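Local atomic coordinates of 23S rRNA (guanine(2535)-N(1))-methyltransferase (PDB entry 1O9G), a protein that methylates N1 of one specific guanine in 23S ribosomal RNA, using S-adenosyl-L-methionine as methyl donor, and so confers resistance to the orthosomycin antibiotic avilamycin. Residues 226-231 and 237-242; 54-59 and 158-163; 4-9 and 39-44; 29-34 and 233-238. The protein carries 3 engineered substitutions. All blocks are in the same frame, centred on the assembly; numbering follows the deposited sequence.

Contact 1 (226-231 and 237-242); sequences ALERLK and AVMVRA. Engineered in segment 237-242: Met-239 (natural residue Leu).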
# COMPACT_ATOMS: atom_id res chain seq x y z
N ALA A 226 -11.20 -1.57 -17.77
CA ALA A 226 -10.72 -0.73 -16.68
C ALA A 226 -11.89 0.07 -16.10
O ALA A 226 -12.62 0.72 -16.84
CB ALA A 226 -9.65 0.23 -17.19
N LEU A 227 -12.05 0.04 -14.78
CA LEU A 227 -12.99 0.95 -14.14
C LEU A 227 -12.54 2.40 -14.33
O LEU A 227 -13.35 3.27 -14.57
CB LEU A 227 -13.12 0.70 -12.63
CG LEU A 227 -13.62 -0.65 -12.15
CD1 LEU A 227 -13.45 -0.75 -10.64
CD2 LEU A 227 -15.05 -0.88 -12.54
N GLU A 228 -11.23 2.62 -14.18
CA GLU A 228 -10.63 3.95 -14.12
C GLU A 228 -9.09 3.87 -14.31
O GLU A 228 -8.45 2.88 -13.94
CB GLU A 228 -10.92 4.57 -12.75
CG GLU A 228 -10.82 6.08 -12.71
CD GLU A 228 -11.23 6.67 -11.38
OE1 GLU A 228 -12.25 6.26 -10.79
OE2 GLU A 228 -10.54 7.58 -10.91
N ARG A 229 -8.53 4.93 -14.90
CA ARG A 229 -7.11 5.11 -15.08
C ARG A 229 -6.70 6.51 -14.64
O ARG A 229 -7.50 7.43 -14.66
CB ARG A 229 -6.74 4.95 -16.54
CG ARG A 229 -6.78 3.56 -17.04
CD ARG A 229 -6.44 3.51 -18.51
NE ARG A 229 -6.58 2.17 -19.05
CZ ARG A 229 -5.71 1.19 -18.88
NH1 ARG A 229 -4.60 1.38 -18.18
NH2 ARG A 229 -5.95 0.01 -19.42
N LEU A 230 -5.46 6.65 -14.20
CA LEU A 230 -4.85 7.95 -14.00
C LEU A 230 -3.37 7.96 -14.40
O LEU A 230 -2.71 6.92 -14.45
CB LEU A 230 -5.10 8.49 -12.59
CG LEU A 230 -4.31 7.91 -11.42
CD1 LEU A 230 -2.81 8.16 -11.52
CD2 LEU A 230 -4.80 8.51 -10.10
N LYS A 231 -2.88 9.16 -14.71
CA LYS A 231 -1.49 9.44 -15.03
C LYS A 231 -1.07 10.66 -14.24
O LYS A 231 -1.66 11.74 -14.41
CB LYS A 231 -1.34 9.74 -16.52
CG LYS A 231 -1.72 8.59 -17.43
CD LYS A 231 -1.86 9.06 -18.88
CE LYS A 231 -0.49 9.34 -19.51
NZ LYS A 231 -0.57 10.16 -20.76
N ALA A 237 -1.80 4.52 -13.00
CA ALA A 237 -2.52 3.52 -12.25
C ALA A 237 -3.73 3.08 -13.05
O ALA A 237 -4.22 3.81 -13.90
CB ALA A 237 -2.92 4.06 -10.91
N VAL A 238 -4.19 1.87 -12.75
CA VAL A 238 -5.41 1.33 -13.33
C VAL A 238 -6.13 0.58 -12.21
O VAL A 238 -5.50 0.01 -11.34
CB VAL A 238 -5.12 0.42 -14.55
CG1 VAL A 238 -4.35 -0.82 -14.16
CG2 VAL A 238 -6.42 0.10 -15.27
N MSE A 239 -7.46 0.64 -12.26
CA MSE A 239 -8.29 -0.09 -11.32
C MSE A 239 -9.27 -0.96 -12.06
O MSE A 239 -9.84 -0.53 -13.04
CB MSE A 239 -9.13 0.89 -10.49
CG MSE A 239 -8.35 1.92 -9.73
SE MSE A 239 -9.53 3.08 -8.74
CE MSE A 239 -11.20 2.85 -9.78
N VAL A 240 -9.45 -2.17 -11.56
CA VAL A 240 -10.41 -3.11 -12.10
C VAL A 240 -11.22 -3.74 -10.97
O VAL A 240 -10.82 -3.79 -9.83
CB VAL A 240 -9.71 -4.26 -12.91
CG1 VAL A 240 -8.97 -3.71 -14.12
CG2 VAL A 240 -8.84 -5.07 -12.07
N ARG A 241 -12.39 -4.24 -11.32
CA ARG A 241 -13.22 -4.94 -10.39
C ARG A 241 -12.96 -6.43 -10.47
O ARG A 241 -12.89 -6.97 -11.56
CB ARG A 241 -14.68 -4.67 -10.72
CG ARG A 241 -15.63 -5.42 -9.82
CD ARG A 241 -16.96 -4.76 -9.58
NE ARG A 241 -16.85 -3.39 -9.12
CZ ARG A 241 -17.18 -2.31 -9.82
NH1 ARG A 241 -17.59 -2.41 -11.09
NH2 ARG A 241 -17.08 -1.10 -9.24
N ALA A 242 -12.93 -7.09 -9.33
CA ALA A 242 -12.64 -8.53 -9.27
C ALA A 242 -13.61 -9.33 -10.14
O ALA A 242 -13.17 -10.14 -10.95
CB ALA A 242 -12.68 -9.02 -7.84
O HOH W 1 -2.98 3.20 -16.59

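Contact 2 (54-59 and 158-163); sequences TLWDPC and RALSAV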
# COMPACT_ATOMS: atom_id res chain seq x y z
N THR A 54 -11.16 -3.56 4.27
CA THR A 54 -9.98 -4.37 4.39
C THR A 54 -9.13 -4.13 3.15
O THR A 54 -9.60 -4.32 2.02
CB THR A 54 -10.38 -5.82 4.52
OG1 THR A 54 -11.08 -6.00 5.77
CG2 THR A 54 -9.15 -6.71 4.53
N LEU A 55 -7.90 -3.68 3.37
CA LEU A 55 -6.96 -3.33 2.31
C LEU A 55 -5.78 -4.31 2.30
O LEU A 55 -5.18 -4.56 3.34
CB LEU A 55 -6.44 -1.93 2.55
CG LEU A 55 -5.28 -1.38 1.70
CD1 LEU A 55 -5.65 -1.28 0.29
CD2 LEU A 55 -4.76 -0.06 2.23
N TRP A 56 -5.46 -4.83 1.10
CA TRP A 56 -4.39 -5.79 0.91
C TRP A 56 -3.39 -5.24 -0.10
O TRP A 56 -3.77 -4.82 -1.20
CB TRP A 56 -5.00 -7.08 0.38
CG TRP A 56 -4.09 -8.25 0.10
CD1 TRP A 56 -2.84 -8.49 0.58
CD2 TRP A 56 -4.46 -9.40 -0.66
NE1 TRP A 56 -2.40 -9.71 0.14
CE2 TRP A 56 -3.36 -10.29 -0.63
CE3 TRP A 56 -5.58 -9.74 -1.42
CZ2 TRP A 56 -3.37 -11.50 -1.30
CZ3 TRP A 56 -5.59 -10.98 -2.10
CH2 TRP A 56 -4.49 -11.83 -2.02
N ASP A 57 -2.10 -5.33 0.25
CA ASP A 57 -1.01 -5.11 -0.66
C ASP A 57 -0.24 -6.42 -0.81
O ASP A 57 0.51 -6.81 0.10
CB ASP A 57 -0.10 -4.00 -0.18
CG ASP A 57 0.95 -3.63 -1.18
OD1 ASP A 57 1.22 -4.43 -2.12
OD2 ASP A 57 1.54 -2.54 -1.10
N PRO A 58 -0.50 -7.15 -1.90
CA PRO A 58 0.11 -8.46 -2.17
C PRO A 58 1.49 -8.42 -2.82
O PRO A 58 2.06 -9.47 -3.14
CB PRO A 58 -0.89 -9.12 -3.12
CG PRO A 58 -1.39 -7.97 -3.95
CD PRO A 58 -1.48 -6.82 -2.95
N CYS A 59 2.01 -7.22 -3.06
CA CYS A 59 3.39 -7.02 -3.49
C CYS A 59 3.97 -5.91 -2.65
O CYS A 59 4.37 -4.86 -3.15
CB CYS A 59 3.53 -6.68 -4.96
SG CYS A 59 2.59 -7.71 -6.07
N ARG A 158 -3.27 -20.53 -5.25
CA ARG A 158 -3.44 -21.46 -4.14
C ARG A 158 -2.72 -21.00 -2.88
O ARG A 158 -3.00 -21.52 -1.80
CB ARG A 158 -2.94 -22.85 -4.54
CG ARG A 158 -3.79 -23.52 -5.61
CD ARG A 158 -5.25 -23.76 -5.19
NE ARG A 158 -6.00 -24.48 -6.22
CZ ARG A 158 -7.07 -25.25 -5.99
NH1 ARG A 158 -7.56 -25.41 -4.76
NH2 ARG A 158 -7.66 -25.87 -7.01
N ALA A 159 -1.83 -20.02 -3.02
CA ALA A 159 -1.10 -19.43 -1.90
C ALA A 159 -1.92 -18.37 -1.17
O ALA A 159 -1.59 -17.98 -0.05
CB ALA A 159 0.22 -18.82 -2.39
N LEU A 160 -2.98 -17.91 -1.80
CA LEU A 160 -3.65 -16.72 -1.30
C LEU A 160 -4.55 -16.92 -0.07
O LEU A 160 -4.62 -16.05 0.77
CB LEU A 160 -4.38 -16.00 -2.42
CG LEU A 160 -3.54 -15.70 -3.68
CD1 LEU A 160 -4.33 -15.04 -4.79
CD2 LEU A 160 -2.27 -14.91 -3.34
N SER A 161 -5.23 -18.05 0.04
CA SER A 161 -6.16 -18.24 1.14
C SER A 161 -5.47 -18.16 2.51
O SER A 161 -6.03 -17.59 3.45
CB SER A 161 -6.93 -19.56 1.00
OG SER A 161 -6.15 -20.66 1.41
N ALA A 162 -4.23 -18.64 2.61
CA ALA A 162 -3.48 -18.53 3.85
C ALA A 162 -3.09 -17.09 4.20
O ALA A 162 -2.98 -16.75 5.37
CB ALA A 162 -2.24 -19.43 3.80
N VAL A 163 -2.80 -16.28 3.20
CA VAL A 163 -2.55 -14.86 3.43
C VAL A 163 -3.82 -14.21 3.99
O VAL A 163 -3.75 -13.37 4.87
CB VAL A 163 -2.15 -14.14 2.11
CG1 VAL A 163 -2.01 -12.64 2.29
CG2 VAL A 163 -0.83 -14.69 1.60

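Contact 3 (4-9 and 39-44); sequences YRHAVE and IFQRAL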
# COMPACT_ATOMS: atom_id res chain seq x y z
N TYR A 4 -5.70 15.66 -9.68
CA TYR A 4 -6.10 15.19 -8.36
C TYR A 4 -7.56 15.55 -8.09
O TYR A 4 -7.92 16.72 -8.08
CB TYR A 4 -5.21 15.80 -7.27
CG TYR A 4 -3.78 15.31 -7.31
CD1 TYR A 4 -3.44 14.07 -6.79
CD2 TYR A 4 -2.77 16.08 -7.87
CE1 TYR A 4 -2.13 13.61 -6.82
CE2 TYR A 4 -1.46 15.63 -7.91
CZ TYR A 4 -1.15 14.40 -7.38
OH TYR A 4 0.14 13.94 -7.39
N ARG A 5 -8.38 14.52 -7.91
CA ARG A 5 -9.80 14.65 -7.61
C ARG A 5 -10.07 14.73 -6.11
O ARG A 5 -11.04 15.35 -5.68
CB ARG A 5 -10.53 13.45 -8.21
CG ARG A 5 -12.01 13.63 -8.41
CD ARG A 5 -12.70 12.42 -8.98
NE ARG A 5 -12.21 12.13 -10.33
CZ ARG A 5 -11.91 10.91 -10.78
NH1 ARG A 5 -12.05 9.83 -10.02
NH2 ARG A 5 -11.47 10.76 -12.02
N HIS A 6 -9.21 14.09 -5.32
CA HIS A 6 -9.43 13.91 -3.88
C HIS A 6 -8.38 14.62 -3.08
O HIS A 6 -8.69 15.32 -2.12
CB HIS A 6 -9.42 12.42 -3.54
CG HIS A 6 -10.57 11.68 -4.13
ND1 HIS A 6 -10.49 11.04 -5.34
CD2 HIS A 6 -11.84 11.50 -3.68
CE1 HIS A 6 -11.67 10.51 -5.63
NE2 HIS A 6 -12.50 10.77 -4.63
N ALA A 7 -7.13 14.40 -3.46
CA ALA A 7 -5.99 15.08 -2.88
C ALA A 7 -5.80 16.40 -3.64
O ALA A 7 -4.78 16.60 -4.30
CB ALA A 7 -4.73 14.19 -2.98
N VAL A 8 -6.79 17.29 -3.52
CA VAL A 8 -6.90 18.50 -4.35
C VAL A 8 -5.92 19.59 -3.91
O VAL A 8 -5.33 20.28 -4.74
CB VAL A 8 -8.35 19.07 -4.30
CG1 VAL A 8 -8.44 20.42 -5.04
CG2 VAL A 8 -9.33 18.06 -4.88
N GLU A 9 -5.75 19.75 -2.60
CA GLU A 9 -4.76 20.68 -2.06
C GLU A 9 -3.57 19.89 -1.54
O GLU A 9 -3.74 18.88 -0.84
CB GLU A 9 -5.38 21.54 -0.96
CG GLU A 9 -6.33 22.61 -1.50
CD GLU A 9 -7.68 22.61 -0.81
OE1 GLU A 9 -7.73 22.90 0.40
OE2 GLU A 9 -8.69 22.31 -1.48
N ILE A 39 -5.06 7.56 -5.17
CA ILE A 39 -5.43 6.27 -5.72
C ILE A 39 -6.39 5.57 -4.75
O ILE A 39 -7.40 5.02 -5.16
CB ILE A 39 -4.19 5.38 -6.03
CG1 ILE A 39 -3.30 6.01 -7.10
CG2 ILE A 39 -4.64 4.00 -6.43
CD1 ILE A 39 -1.92 5.37 -7.24
N PHE A 40 -6.04 5.57 -3.46
CA PHE A 40 -6.86 4.88 -2.46
C PHE A 40 -8.28 5.46 -2.42
O PHE A 40 -9.27 4.72 -2.39
CB PHE A 40 -6.20 4.92 -1.08
CG PHE A 40 -6.98 4.24 -0.01
CD1 PHE A 40 -7.12 2.88 -0.02
CD2 PHE A 40 -7.61 4.97 0.99
CE1 PHE A 40 -7.84 2.24 0.95
CE2 PHE A 40 -8.32 4.34 1.97
CZ PHE A 40 -8.45 2.98 1.95
N GLN A 41 -8.38 6.79 -2.44
CA GLN A 41 -9.69 7.44 -2.42
C GLN A 41 -10.49 7.17 -3.69
O GLN A 41 -11.70 7.00 -3.63
CB GLN A 41 -9.54 8.93 -2.11
CG GLN A 41 -9.05 9.18 -0.70
CD GLN A 41 -9.04 10.64 -0.35
OE1 GLN A 41 -10.10 11.26 -0.31
NE2 GLN A 41 -7.86 11.20 -0.15
N ARG A 42 -9.82 7.07 -4.84
CA ARG A 42 -10.49 6.68 -6.07
C ARG A 42 -11.04 5.25 -5.96
O ARG A 42 -12.13 4.96 -6.46
CB ARG A 42 -9.57 6.79 -7.30
CG ARG A 42 -9.33 8.24 -7.72
CD ARG A 42 -8.34 8.38 -8.85
NE ARG A 42 -8.10 9.76 -9.25
CZ ARG A 42 -8.10 10.20 -10.50
NH1 ARG A 42 -8.39 9.41 -11.52
NH2 ARG A 42 -7.80 11.47 -10.73
N ALA A 43 -10.29 4.36 -5.35
CA ALA A 43 -10.76 3.01 -5.17
C ALA A 43 -11.97 2.97 -4.25
O ALA A 43 -12.97 2.28 -4.52
CB ALA A 43 -9.65 2.14 -4.64
N LEU A 44 -11.90 3.68 -3.12
CA LEU A 44 -13.03 3.72 -2.20
C LEU A 44 -14.28 4.22 -2.91
O LEU A 44 -15.38 3.76 -2.61
CB LEU A 44 -12.75 4.64 -1.02
CG LEU A 44 -11.71 4.22 0.02
CD1 LEU A 44 -11.64 5.29 1.12
CD2 LEU A 44 -12.04 2.88 0.59
O HOH W 2 -8.50 13.70 0.59

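Contact 4 (29-34 and 233-238); sequences PAFPVR and GTRSAV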
# COMPACT_ATOMS: atom_id res chain seq x y z
N PRO A 29 11.68 1.59 -3.39
CA PRO A 29 11.29 2.97 -3.49
C PRO A 29 10.28 3.34 -2.41
O PRO A 29 9.57 2.50 -1.87
CB PRO A 29 10.62 3.02 -4.85
CG PRO A 29 9.98 1.68 -4.97
CD PRO A 29 10.92 0.72 -4.32
N ALA A 30 10.24 4.61 -2.11
CA ALA A 30 9.14 5.16 -1.37
C ALA A 30 8.04 5.26 -2.44
O ALA A 30 8.21 4.82 -3.59
CB ALA A 30 9.54 6.50 -0.80
N PHE A 31 6.92 5.78 -2.06
CA PHE A 31 5.85 6.13 -2.97
C PHE A 31 5.35 7.51 -2.55
O PHE A 31 5.25 7.77 -1.36
CB PHE A 31 4.72 5.10 -2.85
CG PHE A 31 3.76 5.15 -3.98
CD1 PHE A 31 3.98 4.43 -5.13
CD2 PHE A 31 2.62 5.95 -3.90
CE1 PHE A 31 3.12 4.52 -6.21
CE2 PHE A 31 1.73 6.01 -4.97
CZ PHE A 31 1.97 5.29 -6.10
N PRO A 32 5.00 8.41 -3.47
CA PRO A 32 4.51 9.73 -3.05
C PRO A 32 3.21 9.64 -2.26
O PRO A 32 2.27 9.02 -2.74
CB PRO A 32 4.28 10.49 -4.36
CG PRO A 32 4.87 9.68 -5.40
CD PRO A 32 5.06 8.28 -4.93
N VAL A 33 3.16 10.24 -1.08
CA VAL A 33 1.98 10.20 -0.24
C VAL A 33 0.76 10.75 -0.96
O VAL A 33 -0.32 10.17 -0.89
CB VAL A 33 2.22 10.95 1.08
CG1 VAL A 33 0.95 11.01 1.90
CG2 VAL A 33 3.36 10.26 1.87
N ARG A 34 0.91 11.86 -1.66
CA ARG A 34 -0.25 12.46 -2.30
C ARG A 34 -0.88 11.52 -3.33
O ARG A 34 -2.11 11.42 -3.43
CB ARG A 34 0.13 13.78 -2.95
CG ARG A 34 -1.04 14.53 -3.51
CD ARG A 34 -0.68 15.85 -4.12
NE ARG A 34 -1.86 16.67 -4.31
CZ ARG A 34 -1.86 17.83 -4.95
NH1 ARG A 34 -0.73 18.31 -5.48
NH2 ARG A 34 -2.98 18.53 -5.08
N GLY A 233 2.63 12.52 -13.13
CA GLY A 233 4.07 12.49 -13.31
C GLY A 233 4.48 11.35 -14.23
O GLY A 233 3.86 11.13 -15.32
N THR A 234 5.49 10.58 -13.77
CA THR A 234 5.99 9.43 -14.52
C THR A 234 5.22 8.12 -14.20
O THR A 234 5.59 7.05 -14.70
CB THR A 234 7.50 9.23 -14.24
OG1 THR A 234 8.13 10.50 -14.03
CG2 THR A 234 8.22 8.68 -15.46
N ARG A 235 4.16 8.20 -13.40
CA ARG A 235 3.44 7.02 -12.94
C ARG A 235 2.01 6.96 -13.51
O ARG A 235 1.39 7.98 -13.74
CB ARG A 235 3.35 7.01 -11.42
CG ARG A 235 4.59 6.47 -10.69
CD ARG A 235 4.32 6.22 -9.21
NE ARG A 235 5.51 5.82 -8.43
CZ ARG A 235 6.43 6.67 -8.01
NH1 ARG A 235 7.47 6.23 -7.30
NH2 ARG A 235 6.34 7.96 -8.30
N SER A 236 1.51 5.76 -13.78
CA SER A 236 0.10 5.57 -14.06
C SER A 236 -0.48 4.54 -13.10
O SER A 236 0.24 3.80 -12.44
CB SER A 236 -0.13 5.14 -15.51
OG SER A 236 0.41 3.87 -15.76
N ALA A 237 -1.80 4.52 -13.00
CA ALA A 237 -2.52 3.52 -12.25
C ALA A 237 -3.73 3.08 -13.05
O ALA A 237 -4.22 3.81 -13.90
CB ALA A 237 -2.92 4.06 -10.91
N VAL A 238 -4.19 1.87 -12.75
CA VAL A 238 -5.41 1.33 -13.33
C VAL A 238 -6.13 0.58 -12.21
O VAL A 238 -5.50 0.01 -11.34
CB VAL A 238 -5.12 0.42 -14.55
CG1 VAL A 238 -4.35 -0.82 -14.16
CG2 VAL A 238 -6.42 0.10 -15.27

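Contact 1 (226-231 and 237-242)
Leu-230 and Ala-237 form the buried apolar end of this pairing, with Leu-230 CG 4.1 Å from Ala-237 CB. On the same face of the sheet, which packs on helix 33-45, the engineered selenomethionine Met-239 lies alongside Glu-228. A bend at its last torsion (chi3 -23°) brings Met-239 CE within 3.4 Å of Glu-228 CB. The other face carries Val-238, whose CG2 touches Ala-226 CB at 3.8 Å and also covers one face of the Arg-229 guanidinium. Farther along, Leu-227 runs crosswise to Arg-241 and sets its methyls against that guanidinium, CD2 lying 3.3 Å from Arg-241 NH1, while Arg-241 NH2 hydrogen-bonds to Arg-46 O.

Four backbone hydrogen bonds join the two segments. Leu-230 and Ala-237 exchange two, Met-239 N gives one to Glu-228 O, and Leu-227 N reaches Met-239 O at 2.9 Å. At the polar edge a water in the guanidinium plane accepts from Arg-229 NH1 and donates to Ala-237 O, while NH1 also binds Ile-219 O. The Glu-228 carboxylate forms salt bridges outside the hairpin, OE1 to Arg-46 and OE2 to Arg-5 and Arg-42. This is an antiparallel beta hairpin, the sixth and seventh strands of a class I methyltransferase sheet ordered 3-2-1-4-5-7-6.

Contact 2 (54-59 and 158-163)
Trp-56 reaches from strand 53-57 to Leu-160 and Val-163 of helix 160-164, and the whole contact is made by its indole. From CB, the ring stands well out from the strand because CG is anti to the backbone N (chi1 -180°). NE1 comes first to the helix, 3.7 Å from Val-163 CG1, but its hydrogen bond goes elsewhere, to Ser-83 OG. CE2 and CZ2 follow, each 4.0 Å from Val-163 CG1. At the far end of the benzo ring, CH2 meets Leu-160 CD2 at 4.0 Å, and this methyl sits at the ring edge, close to its plane. Both aliphatic side chains run roughly at right angles to the indole. One ring face is covered from within its own segment by Pro-58 CB. At the end of the strand, Asp-57 OD1 accepts from Cys-59 N at 3.0 Å, an Asx turn that starts the loop where class I methyltransferases commonly bind their cofactor, and Thr-174 OG1 bonds to the same oxygen. Trp-56 thus lies between an inner strand of the sheet and two helices, touching Ile-81 and Val-172 of the adjoining strands and Leu-200 of helix 190-203, on which Leu-160 also packs.

Contact 3 (4-9 and 39-44)
His-6 and Gln-41 supply the van der Waals and CH-pi part of this contact, in which Gln-41 CB sits over one face of the imidazole, 3.9 Å from the ring centroid. The two side chains run antiparallel past one another, and Gln-41 OE1 ends 3.5 Å from His-6 CB.

Charged groups make the second part. Arg-42, extended from CG to NE, carries its guanidinium to that of Arg-5. The chain of Arg-5 bends at chi3 (-64°) to lie over it, so that the planes are only 31° apart and Arg-5 NH2 is 3.4 Å from Arg-42 NH1. Both arginines form salt bridges to Glu-228 OE2, and Arg-42 NE forms another to Glu-38.

Hydrogen bonds, some of them through water, are the third. A water accepts from Gln-41 NE2 at 2.7 Å and donates to His-6 O at 3.2 Å, while NE2 also bonds to Thr-37 OG1. Glu-38 receives the backbone N-H groups of Arg-5, His-6 and Ala-7, holding the irregular amino-terminal segment to helix 33-45. The chemistry implies that two guanidinium groups can lie face to face here because carboxylates gather them, an attraction that would probably favour the charged form of Glu-228.

Contact 4 (29-34 and 233-238)
Arg-235 lies against Phe-31 and Pro-32, and the contact is close along the outer part of its chain and over its guanidinium face, looser toward Ala-30 and the exposed turn at 233-234. On the tight side, Arg-235 CD is 3.7 Å and NE 3.5 Å from Phe-31 CE1. The phenyl ring and the guanidinium plane stand 62° apart, so the two groups meet obliquely and not as a parallel stack. The chain gets there by being extended from CG to NE, after a first torsion (chi1 -82°) that sets CG anti to its carbonyl carbon. Phe-31 itself is buried, its ring packed among Leu-65, Ala-36, Ile-39 and Thr-213, so that the arginine is laid on the margin of a hydrophobic cluster.

Pro-32 completes the tight part. Its CD sits over one face of the guanidinium, 3.6 Å from Arg-235 NH2, and also over a face of the neighbouring Phe-31 ring, placing one methylene against two flat groups. Pro-32 is exposed and is the N-cap residue of helix 33-45. On the loose side Ala-30 O stays 4.0 Å from Arg-235 NH1, and the hairpin turn just ahead, with poorly ordered Thr-234, faces solvent. Arg-215 brings a second positive charge near Arg-235 NH2.

No hydrogen bond or salt bridge joins the two segments. The chemistry implies that Arg-235 is used here for its methylene chain and the face of its guanidinium, with van der Waals contact and not ionic pairing across the two segments, its charge lying at the carboxyl-terminal edge of the parallel strands, where enzymes of this fold place their active sites.

Contact 2 is the fully buried one, made by aromatic and aliphatic groups between strand 53-57 and helix 160-164 on one face of the sheet, whereas contacts 1, 3 and 4 are partly buried and each involve arginines. Contacts 3 and 4 both use helix 33-45, one along its length and one at its start, and Arg-34 bonds to Ala-7 between them. Contacts 1 and 4 share Ala-237 and Val-238 of strand 235-241. Glu-228 joins contact 1 to contact 3 by salt bridges, so hairpin, helix and amino-terminal segment form one charged border. In contact 4, by contrast, an arginine packs without ionic bonds across its segments, while contact 1 is held mainly by backbone pairing.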